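Local coordinates for putative D-lactate dehydrogenase (PDB 4ZGS), which probably reduces pyruvate to D-lactate in the alga's fermentation, using NADH as the reductant, at residues V129-Y134 against N345-T350; G125-R130 against R362-E367. One frame throughout, in Å; residues are numbered along the deposited sequence.

Interaction 1 (V129-Y134 against N345-T350). With NAD (nicotinamide-adenine-dinucleotide), chain I.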
loop_
_atom_site.group_PDB
_atom_site.type_symbol
_atom_site.label_atom_id
_atom_site.label_comp_id
_atom_site.label_asym_id
_atom_site.label_seq_id
_atom_site.Cartn_x
_atom_site.Cartn_y
_atom_site.Cartn_z
ATOM N N VAL A 129 -11.712 -33.314 20.610
ATOM C CA VAL A 129 -12.914 -33.192 19.816
ATOM C C VAL A 129 -12.668 -32.071 18.783
ATOM O O VAL A 129 -11.631 -31.414 18.811
ATOM C CB VAL A 129 -14.109 -32.937 20.717
ATOM C CG1 VAL A 129 -14.624 -31.527 20.552
ATOM C CG2 VAL A 129 -15.176 -33.945 20.420
ATOM N N ARG A 130 -13.575 -31.875 17.838
ATOM C CA ARG A 130 -13.200 -31.153 16.620
ATOM C C ARG A 130 -14.370 -30.601 15.804
ATOM O O ARG A 130 -15.494 -31.041 15.969
ATOM C CB ARG A 130 -12.408 -32.158 15.802
ATOM C CG ARG A 130 -12.104 -31.874 14.404
ATOM C CD ARG A 130 -11.757 -33.241 13.766
ATOM N NE ARG A 130 -11.365 -33.152 12.362
ATOM C CZ ARG A 130 -11.943 -33.823 11.372
ATOM N NH1 ARG A 130 -12.951 -34.647 11.613
ATOM N NH2 ARG A 130 -11.505 -33.663 10.132
ATOM N N VAL A 131 -14.145 -29.619 14.942
ATOM C CA VAL A 131 -15.211 -29.296 13.991
ATOM C C VAL A 131 -14.904 -29.753 12.566
ATOM O O VAL A 131 -14.145 -29.104 11.855
ATOM C CB VAL A 131 -15.526 -27.811 13.954
ATOM C CG1 VAL A 131 -16.614 -27.551 12.916
ATOM C CG2 VAL A 131 -15.933 -27.334 15.330
ATOM N N PRO A 132 -15.531 -30.851 12.129
ATOM C CA PRO A 132 -15.164 -31.411 10.819
ATOM C C PRO A 132 -15.652 -30.627 9.581
ATOM O O PRO A 132 -15.011 -30.760 8.540
ATOM C CB PRO A 132 -15.765 -32.817 10.860
ATOM C CG PRO A 132 -16.866 -32.735 11.846
ATOM C CD PRO A 132 -16.539 -31.655 12.834
ATOM N N THR A 133 -16.705 -29.816 9.669
ATOM C CA THR A 133 -17.148 -29.092 8.472
ATOM C C THR A 133 -17.591 -27.639 8.684
ATOM O O THR A 133 -18.464 -27.332 9.500
ATOM C CB THR A 133 -18.289 -29.847 7.748
ATOM O OG1 THR A 133 -19.219 -30.348 8.718
ATOM C CG2 THR A 133 -17.731 -31.022 6.952
ATOM N N TYR A 134 -16.935 -26.759 7.929
ATOM C CA TYR A 134 -17.338 -25.374 7.689
ATOM C C TYR A 134 -18.387 -25.334 6.560
ATOM O O TYR A 134 -18.450 -26.265 5.762
ATOM C CB TYR A 134 -16.131 -24.511 7.298
ATOM C CG TYR A 134 -14.832 -24.864 7.983
ATOM C CD1 TYR A 134 -14.782 -25.179 9.337
ATOM C CD2 TYR A 134 -13.646 -24.883 7.268
ATOM C CE1 TYR A 134 -13.571 -25.507 9.958
ATOM C CE2 TYR A 134 -12.443 -25.203 7.870
ATOM C CZ TYR A 134 -12.401 -25.513 9.213
ATOM O OH TYR A 134 -11.184 -25.828 9.788
ATOM N N ASN A 345 -20.095 -19.350 12.981
ATOM C CA ASN A 345 -21.271 -19.745 13.746
ATOM C C ASN A 345 -21.399 -21.262 13.826
ATOM O O ASN A 345 -21.527 -21.790 14.903
ATOM C CB ASN A 345 -22.515 -19.085 13.180
ATOM C CG ASN A 345 -22.566 -17.603 13.504
ATOM O OD1 ASN A 345 -21.953 -17.153 14.476
ATOM N ND2 ASN A 345 -23.283 -16.833 12.690
ATOM N N ASN A 346 -21.276 -21.952 12.705
ATOM C CA ASN A 346 -21.228 -23.403 12.698
ATOM C C ASN A 346 -20.157 -23.877 13.675
ATOM O O ASN A 346 -20.396 -24.738 14.534
ATOM C CB ASN A 346 -20.903 -23.942 11.298
ATOM C CG ASN A 346 -22.010 -23.681 10.275
ATOM O OD1 ASN A 346 -21.843 -23.973 9.087
ATOM N ND2 ASN A 346 -23.126 -23.118 10.723
ATOM N N ILE A 347 -18.974 -23.279 13.552
ATOM C CA ILE A 347 -17.831 -23.612 14.389
ATOM C C ILE A 347 -18.112 -23.379 15.869
ATOM O O ILE A 347 -17.828 -24.249 16.682
ATOM C CB ILE A 347 -16.591 -22.794 13.977
ATOM C CG1 ILE A 347 -16.086 -23.229 12.602
ATOM C CG2 ILE A 347 -15.494 -22.920 15.016
ATOM C CD1 ILE A 347 -14.960 -22.358 12.063
ATOM N N CYS A 348 -18.677 -22.224 16.221
ATOM C CA CYS A 348 -18.981 -21.932 17.634
ATOM C C CYS A 348 -20.015 -22.911 18.183
ATOM O O CYS A 348 -19.785 -23.539 19.230
ATOM C CB CYS A 348 -19.484 -20.495 17.836
ATOM S SG CYS A 348 -20.023 -20.035 19.469
ATOM N N THR A 349 -21.144 -23.039 17.487
ATOM C CA THR A 349 -22.230 -23.855 18.007
ATOM C C THR A 349 -21.853 -25.344 18.037
ATOM O O THR A 349 -22.168 -26.029 18.994
ATOM C CB THR A 349 -23.484 -23.678 17.194
ATOM O OG1 THR A 349 -23.370 -24.440 16.006
ATOM C CG2 THR A 349 -23.680 -22.244 16.856
ATOM N N THR A 350 -21.095 -25.815 17.048
ATOM C CA THR A 350 -20.636 -27.195 17.062
ATOM C C THR A 350 -19.656 -27.485 18.187
ATOM O O THR A 350 -19.701 -28.574 18.777
ATOM C CB THR A 350 -19.944 -27.585 15.741
ATOM O OG1 THR A 350 -20.917 -27.688 14.690
ATOM C CG2 THR A 350 -19.243 -28.943 15.887
HETATM P PA NAD I . -15.143 -33.446 0.484
HETATM O O1A NAD I . -14.875 -34.822 0.960
HETATM O O2A NAD I . -16.621 -33.506 0.354
HETATM O O5B NAD I . -14.424 -33.141 -0.916
HETATM C C5B NAD I . -13.300 -33.893 -1.370
HETATM C C4B NAD I . -13.610 -34.608 -2.647
HETATM O O4B NAD I . -12.361 -34.840 -3.445
HETATM C C3B NAD I . -14.221 -35.940 -2.402
HETATM O O3B NAD I . -15.463 -36.101 -3.143
HETATM C C2B NAD I . -13.262 -36.934 -2.871
HETATM O O2B NAD I . -13.964 -38.087 -3.409
HETATM C C1B NAD I . -12.485 -36.253 -3.930
HETATM N N9A NAD I . -11.249 -36.861 -4.217
HETATM C C8A NAD I . -10.582 -37.864 -3.453
HETATM N N7A NAD I . -9.379 -38.223 -4.084
HETATM C C5A NAD I . -9.295 -37.464 -5.231
HETATM C C6A NAD I . -8.365 -37.323 -6.307
HETATM N N6A NAD I . -7.175 -38.091 -6.351
HETATM N N1A NAD I . -8.622 -36.500 -7.221
HETATM C C2A NAD I . -9.600 -35.774 -7.319
HETATM N N3A NAD I . -10.544 -35.764 -6.444
HETATM C C4A NAD I . -10.488 -36.602 -5.318
HETATM O O3 NAD I . -14.730 -32.349 1.579
HETATM P PN NAD I . -14.927 -30.771 1.403
HETATM O O1N NAD I . -15.876 -30.208 2.394
HETATM O O2N NAD I . -15.590 -30.452 0.116
HETATM O O5D NAD I . -13.507 -30.045 1.482
HETATM C C5D NAD I . -12.591 -30.270 2.559
HETATM C C4D NAD I . -11.363 -29.523 2.195
HETATM O O4D NAD I . -11.563 -28.070 2.396
HETATM C C3D NAD I . -10.209 -29.857 3.039
HETATM O O3D NAD I . -9.597 -31.107 2.626
HETATM C C2D NAD I . -9.320 -28.722 2.800
HETATM O O2D NAD I . -8.532 -28.990 1.614
HETATM C C1D NAD I . -10.192 -27.543 2.568
HETATM N N1N NAD I . -10.116 -26.641 3.649
HETATM C C2N NAD I . -9.929 -25.259 3.405
HETATM C C3N NAD I . -9.837 -24.364 4.469
HETATM C C7N NAD I . -9.631 -22.875 4.202
HETATM O O7N NAD I . -8.959 -22.508 3.254
HETATM N N7N NAD I . -10.201 -21.902 5.063
HETATM C C4N NAD I . -9.931 -24.838 5.790
HETATM C C5N NAD I . -10.113 -26.213 6.038
HETATM C C6N NAD I . -10.207 -27.108 4.978
#
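V131 and Y134 pack apolar groups against I347 and T350, joining a loop to a helix within the flavodoxin-like substrate domain expected of this family. The loop leaves strand 127-129, an outermost strand of the parallel five-stranded sheet, and leads to helix 136-151; the partner is one flank of helix 341-359. No hydrogen bond crosses between the two segments, which bury 260 Å². V131 points at the helix, and its CG2 branch lies 3.7 Å from CG2 of T350 and 3.9 Å from the carbonyl O of I347. T350 offers the methyl because its CG2 is anti to the backbone N (chi1 of OG1 -71°), while OG1 turns back to make a weak bond to the carbonyl O of N346 in its own helix. Further along, CD1 of I347 approaches CD1 and CE1 of Y134 obliquely, 3.9 Å from CD1 of Y134. The phenol is fixed further by a hydrogen bond between its OH and A111 N and by the ring of F338, inclined at about 45°. At the loop's turn toward helix 136-151, N346 OD1 is bonded to S135 OG. Y134 thus stands between helix and cofactor: its CE2 edge meets the nicotinamide near the plane of the phenol ring, CE2 of Y134 lying 3.1 Å from C5N of NAD.

Interaction 2 (G125-R130 against R362-E367)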
loop_
_atom_site.group_PDB
_atom_site.type_symbol
_atom_site.label_atom_id
_atom_site.label_comp_id
_atom_site.label_asym_id
_atom_site.label_seq_id
_atom_site.Cartn_x
_atom_site.Cartn_y
_atom_site.Cartn_z
ATOM N N GLY A 125 -4.808 -39.214 29.133
ATOM C CA GLY A 125 -6.212 -39.181 29.506
ATOM C C GLY A 125 -6.979 -38.013 28.916
ATOM O O GLY A 125 -8.108 -37.716 29.312
ATOM N N VAL A 126 -6.341 -37.316 27.987
ATOM C CA VAL A 126 -6.965 -36.185 27.312
ATOM C C VAL A 126 -7.726 -36.627 26.043
ATOM O O VAL A 126 -7.185 -37.368 25.217
ATOM C CB VAL A 126 -5.890 -35.120 26.949
ATOM C CG1 VAL A 126 -6.522 -33.879 26.260
ATOM C CG2 VAL A 126 -5.095 -34.732 28.193
ATOM N N ARG A 127 -8.972 -36.176 25.890
ATOM C CA ARG A 127 -9.765 -36.514 24.706
ATOM C C ARG A 127 -9.858 -35.295 23.801
ATOM O O ARG A 127 -10.002 -34.165 24.280
ATOM C CB ARG A 127 -11.163 -36.989 25.086
ATOM C CG ARG A 127 -11.147 -38.152 26.028
ATOM C CD ARG A 127 -12.531 -38.569 26.423
ATOM N NE ARG A 127 -13.318 -39.064 25.307
ATOM C CZ ARG A 127 -14.570 -39.490 25.437
ATOM N NH1 ARG A 127 -15.148 -39.485 26.633
ATOM N NH2 ARG A 127 -15.237 -39.942 24.384
ATOM N N VAL A 128 -9.781 -35.536 22.497
ATOM C CA VAL A 128 -9.783 -34.470 21.524
ATOM C C VAL A 128 -11.063 -34.468 20.682
ATOM O O VAL A 128 -11.435 -35.479 20.078
ATOM C CB VAL A 128 -8.556 -34.558 20.598
ATOM C CG1 VAL A 128 -8.578 -33.421 19.601
ATOM C CG2 VAL A 128 -7.257 -34.517 21.409
ATOM N N VAL A 129 -11.712 -33.314 20.610
ATOM C CA VAL A 129 -12.914 -33.192 19.816
ATOM C C VAL A 129 -12.668 -32.071 18.783
ATOM O O VAL A 129 -11.631 -31.414 18.811
ATOM C CB VAL A 129 -14.109 -32.937 20.717
ATOM C CG1 VAL A 129 -14.624 -31.527 20.552
ATOM C CG2 VAL A 129 -15.176 -33.945 20.420
ATOM N N ARG A 130 -13.575 -31.875 17.838
ATOM C CA ARG A 130 -13.200 -31.153 16.620
ATOM C C ARG A 130 -14.370 -30.601 15.804
ATOM O O ARG A 130 -15.494 -31.041 15.969
ATOM C CB ARG A 130 -12.408 -32.158 15.802
ATOM C CG ARG A 130 -12.104 -31.874 14.404
ATOM C CD ARG A 130 -11.757 -33.241 13.766
ATOM N NE ARG A 130 -11.365 -33.152 12.362
ATOM C CZ ARG A 130 -11.943 -33.823 11.372
ATOM N NH1 ARG A 130 -12.951 -34.647 11.613
ATOM N NH2 ARG A 130 -11.505 -33.663 10.132
ATOM N N ARG A 362 -22.625 -37.804 26.579
ATOM C CA ARG A 362 -23.241 -38.328 25.358
ATOM C C ARG A 362 -22.176 -38.874 24.403
ATOM O O ARG A 362 -20.996 -38.613 24.582
ATOM C CB ARG A 362 -24.054 -37.238 24.668
ATOM C CG ARG A 362 -25.285 -36.757 25.426
ATOM C CD ARG A 362 -25.829 -35.537 24.690
ATOM N NE ARG A 362 -26.932 -34.872 25.374
ATOM C CZ ARG A 362 -27.593 -33.830 24.875
ATOM N NH1 ARG A 362 -27.248 -33.318 23.693
ATOM N NH2 ARG A 362 -28.588 -33.285 25.566
ATOM N N PRO A 363 -22.585 -39.660 23.396
ATOM C CA PRO A 363 -21.574 -40.084 22.420
ATOM C C PRO A 363 -21.082 -38.889 21.615
ATOM O O PRO A 363 -21.894 -38.108 21.116
ATOM C CB PRO A 363 -22.324 -41.101 21.549
ATOM C CG PRO A 363 -23.781 -40.815 21.769
ATOM C CD PRO A 363 -23.896 -40.296 23.164
ATOM N N LEU A 364 -19.766 -38.763 21.479
ATOM C CA LEU A 364 -19.143 -37.551 20.927
ATOM C C LEU A 364 -19.268 -37.459 19.407
ATOM O O LEU A 364 -19.963 -36.583 18.878
ATOM C CB LEU A 364 -17.682 -37.506 21.365
ATOM C CG LEU A 364 -17.567 -37.338 22.890
ATOM C CD1 LEU A 364 -16.144 -37.426 23.374
ATOM C CD2 LEU A 364 -18.157 -36.002 23.308
ATOM N N GLY A 365 -18.563 -38.333 18.702
ATOM C CA GLY A 365 -18.712 -38.427 17.260
ATOM C C GLY A 365 -17.868 -37.460 16.470
ATOM O O GLY A 365 -17.532 -37.747 15.328
ATOM N N ASN A 366 -17.499 -36.340 17.089
ATOM C CA ASN A 366 -16.538 -35.411 16.501
ATOM C C ASN A 366 -15.159 -35.700 17.127
ATOM O O ASN A 366 -14.176 -34.969 16.929
ATOM C CB ASN A 366 -16.962 -33.954 16.707
ATOM C CG ASN A 366 -18.099 -33.523 15.783
ATOM O OD1 ASN A 366 -18.299 -34.070 14.693
ATOM N ND2 ASN A 366 -18.862 -32.541 16.235
ATOM N N GLU A 367 -15.113 -36.758 17.930
ATOM C CA GLU A 367 -13.867 -37.183 18.535
ATOM C C GLU A 367 -12.861 -37.675 17.493
ATOM O O GLU A 367 -13.188 -38.528 16.670
ATOM C CB GLU A 367 -14.115 -38.294 19.546
ATOM C CG GLU A 367 -12.924 -38.568 20.439
ATOM C CD GLU A 367 -13.233 -39.525 21.585
ATOM O OE1 GLU A 367 -12.379 -39.647 22.496
ATOM O OE2 GLU A 367 -14.315 -40.157 21.572
#
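R127 NE donates to E367 OE1 at 3.0 Å, with an N-H...O angle of 162°, the sounder half of a two-pronged salt bridge between strand 127-129 and the loop after helix 341-359. The carboxylate oxygen lies nearly in the guanidinium plane, yet the N-H reaches it from 49° above the carboxylate plane; the two planes are 42° apart. The second prong, R127 NH2 to E367 OE2, is less certain because NH2 is placed too close to a neighbour. A bend at chi3 brings the NE and NH2 side of the guanidinium to the carboxylate of E367, which arrives on an extended chain. L364 lies over one guanidinium face, at a spacing modelled too tightly to interpret. Next to this pair the backbones draw together: E367 CA makes a CH...O contact of 3.3 Å with V128 O, and V128 is hydrogen-bonded through its backbone to V368. V129 CG2 packs 4.1 Å from CB of N366, whose CB in turn sits 3.3 Å from the carbonyl O of R130. N354 of helix 341-359 bonds to both segments, ND2 to R130 O and OD1 to N366 ND2. This outermost strand of the flavodoxin-like sheet and its exit are therefore gripped by charge at R127 and through the N354 side-chain amide at R130 O, with V129 packing between, so N366 and E367 take both kinds of hold.

Interactions 1 and 2 start from the same stretch of chain, sharing V129 and R130, and their centres lie 13 Å apart. Both fasten the C-terminal part of the chain, helix 341-359 and the loop after it, to strand 127-129 and its exit loop. N366 joins them: its OD1 is 3.5 Å from CG of P132 and its ND2 3.6 Å from CG2 of T350, both packing contacts. Interaction 1 borders the cofactor pocket through Y134, which touches NAD directly and whose side chain lies about 6 Å from that of the NAD-binding I189. The R130 side chain, shared by both interactions, stays about 8 Å from NAD; R130 NE is bonded to A111 O.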